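Local coordinates for putative Lipoprotein (Shewanella oneidensis, PDB 3U24), which is a putative lipoprotein of unknown function that binds zinc and calcium ions and belongs to a family grouped with the metallopeptidases, at residues 98-101 with 102-106. Numbering follows the deposited sequence.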
loop_
_atom_site.group_PDB
_atom_site.type_symbol
_atom_site.label_atom_id
_atom_site.label_comp_id
_atom_site.label_asym_id
_atom_site.label_seq_id
_atom_site.Cartn_x
_atom_site.Cartn_y
_atom_site.Cartn_z
ATOM N N ASP A 98 17.968 -9.982 -2.418
ATOM C CA ASP A 98 18.296 -10.223 -3.818
ATOM C C ASP A 98 17.313 -9.504 -4.776
ATOM O O ASP A 98 17.719 -8.794 -5.704
ATOM C CB ASP A 98 18.259 -11.704 -4.085
ATOM C CG ASP A 98 19.011 -12.103 -5.327
ATOM O OD1 ASP A 98 19.986 -11.445 -5.715
ATOM O OD2 ASP A 98 18.647 -13.120 -5.907
ATOM N N ASN A 99 16.030 -9.705 -4.530
ATOM C CA ASN A 99 14.989 -9.075 -5.282
ATOM C C ASN A 99 15.015 -7.530 -5.190
ATOM O O ASN A 99 14.841 -6.858 -6.190
ATOM C CB ASN A 99 13.606 -9.572 -4.811
ATOM C CG ASN A 99 12.493 -9.066 -5.708
ATOM O OD1 ASN A 99 12.434 -9.431 -6.869
ATOM N ND2 ASN A 99 11.654 -8.189 -5.193
ATOM N N LEU A 100 15.197 -6.977 -3.994
ATOM C CA LEU A 100 15.320 -5.539 -3.862
ATOM C C LEU A 100 16.494 -5.025 -4.720
ATOM O O LEU A 100 16.359 -4.036 -5.464
ATOM C CB LEU A 100 15.535 -5.148 -2.401
ATOM C CG LEU A 100 15.801 -3.670 -2.117
ATOM C CD1 LEU A 100 14.508 -2.896 -2.336
ATOM C CD2 LEU A 100 16.353 -3.542 -0.702
ATOM N N LEU A 101 17.636 -5.701 -4.629
ATOM C CA LEU A 101 18.790 -5.314 -5.424
ATOM C C LEU A 101 18.487 -5.370 -6.941
ATOM O O LEU A 101 18.769 -4.412 -7.679
ATOM C CB LEU A 101 20.059 -6.123 -5.038
ATOM C CG LEU A 101 20.662 -5.865 -3.631
ATOM C CD1 LEU A 101 21.806 -6.836 -3.290
ATOM C CD2 LEU A 101 21.112 -4.415 -3.455
ATOM N N SER A 102 17.916 -6.459 -7.420
ATOM C CA SER A 102 17.636 -6.567 -8.841
ATOM C C SER A 102 16.666 -5.488 -9.269
ATOM O O SER A 102 16.779 -4.929 -10.339
ATOM C CB SER A 102 17.076 -7.954 -9.210
ATOM O OG SER A 102 18.081 -8.928 -9.029
ATOM N N SER A 103 15.707 -5.180 -8.438
ATOM C CA SER A 103 14.731 -4.195 -8.842
ATOM C C SER A 103 15.288 -2.772 -8.823
ATOM O O SER A 103 14.888 -1.971 -9.627
ATOM C CB SER A 103 13.474 -4.308 -8.009
ATOM O OG SER A 103 13.726 -3.795 -6.737
HETATM N N MSE A 104 16.203 -2.468 -7.927
HETATM C CA MSE A 104 16.932 -1.177 -7.976
HETATM C C MSE A 104 17.677 -0.981 -9.291
HETATM O O MSE A 104 17.557 0.081 -9.928
HETATM C CB MSE A 104 17.890 -0.983 -6.794
HETATM C CG MSE A 104 17.173 -0.840 -5.429
HETATM SE SE MSE A 104 18.353 -1.068 -3.859
HETATM C CE MSE A 104 19.545 0.426 -4.261
ATOM N N ALA A 105 18.440 -1.992 -9.697
ATOM C CA ALA A 105 19.196 -1.937 -10.931
ATOM C C ALA A 105 18.258 -1.726 -12.119
ATOM O O ALA A 105 18.517 -0.902 -13.003
ATOM C CB ALA A 105 20.037 -3.198 -11.121
ATOM N N TRP A 106 17.184 -2.500 -12.126
ATOM C CA TRP A 106 16.232 -2.481 -13.201
ATOM C C TRP A 106 15.510 -1.163 -13.280
ATOM O O TRP A 106 15.276 -0.707 -14.369
ATOM C CB TRP A 106 15.250 -3.630 -13.042
ATOM C CG TRP A 106 14.050 -3.594 -13.965
ATOM C CD1 TRP A 106 13.934 -4.138 -15.253
ATOM C CD2 TRP A 106 12.747 -2.976 -13.691
ATOM N NE1 TRP A 106 12.678 -3.910 -15.750
ATOM C CE2 TRP A 106 11.916 -3.248 -14.852
ATOM C CE3 TRP A 106 12.185 -2.323 -12.595
ATOM C CZ2 TRP A 106 10.586 -2.824 -14.923
ATOM C CZ3 TRP A 106 10.835 -1.889 -12.669
ATOM C CH2 TRP A 106 10.061 -2.125 -13.817
HETATM O O HOH W 1 20.237 -9.431 -7.051
#
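The flat carbonyl group of Leu100 receives two donors from the next turn, neither quite in its plane. Met104 N, 2.9 Å from Leu100 O, is tilted 19° from the carbonyl plane and points almost straight at the oxygen, whereas Ser103 OG, also 2.9 Å from Leu100 O, is tilted 32° and comes in from well off the C=O direction. Ser103 can make this second bond because its OG sits between the backbone N and the carbonyl carbon (chi1 74°), which turns the hydroxyl back on its own helix. Without that hydroxyl, as with an alanine here, Leu100 O would probably lose its second grip and rely chiefly on Met104 N. The example illustrates how a helix lets a serine share a carbonyl with the main chain: residues 98-106 lie within helix 88-111, and the i to i+4 pattern of Met104 N and Leu100 O also joins Ser102 N to Asp98 O at 2.9 Å and Ala105 N to Leu101 O at 3.2 Å. Phe252 of helix 243-254 touches both Ser102 and Ser103 and accepts a hydrogen bond at its carbonyl from Asn99 ND2. Leu101 and Met104 instead face helices 25-39 and 61-79, where Leu101 meets Phe32 and Phe70. Between the turns, SE of Met104, a selenomethionine, lies 4.0 Å from Leu100 CG, the two side chains running obliquely past each other. With CG anti to the carbonyl carbon, the Met104 side chain is carried back along the helix, and its SE also lies 4.4 Å from Leu101 CD2. On another side of the helix a water donates to Asp98 O at 2.9 Å and accepts from Ser102 OG at 3.0 Å, bridging one turn to the next.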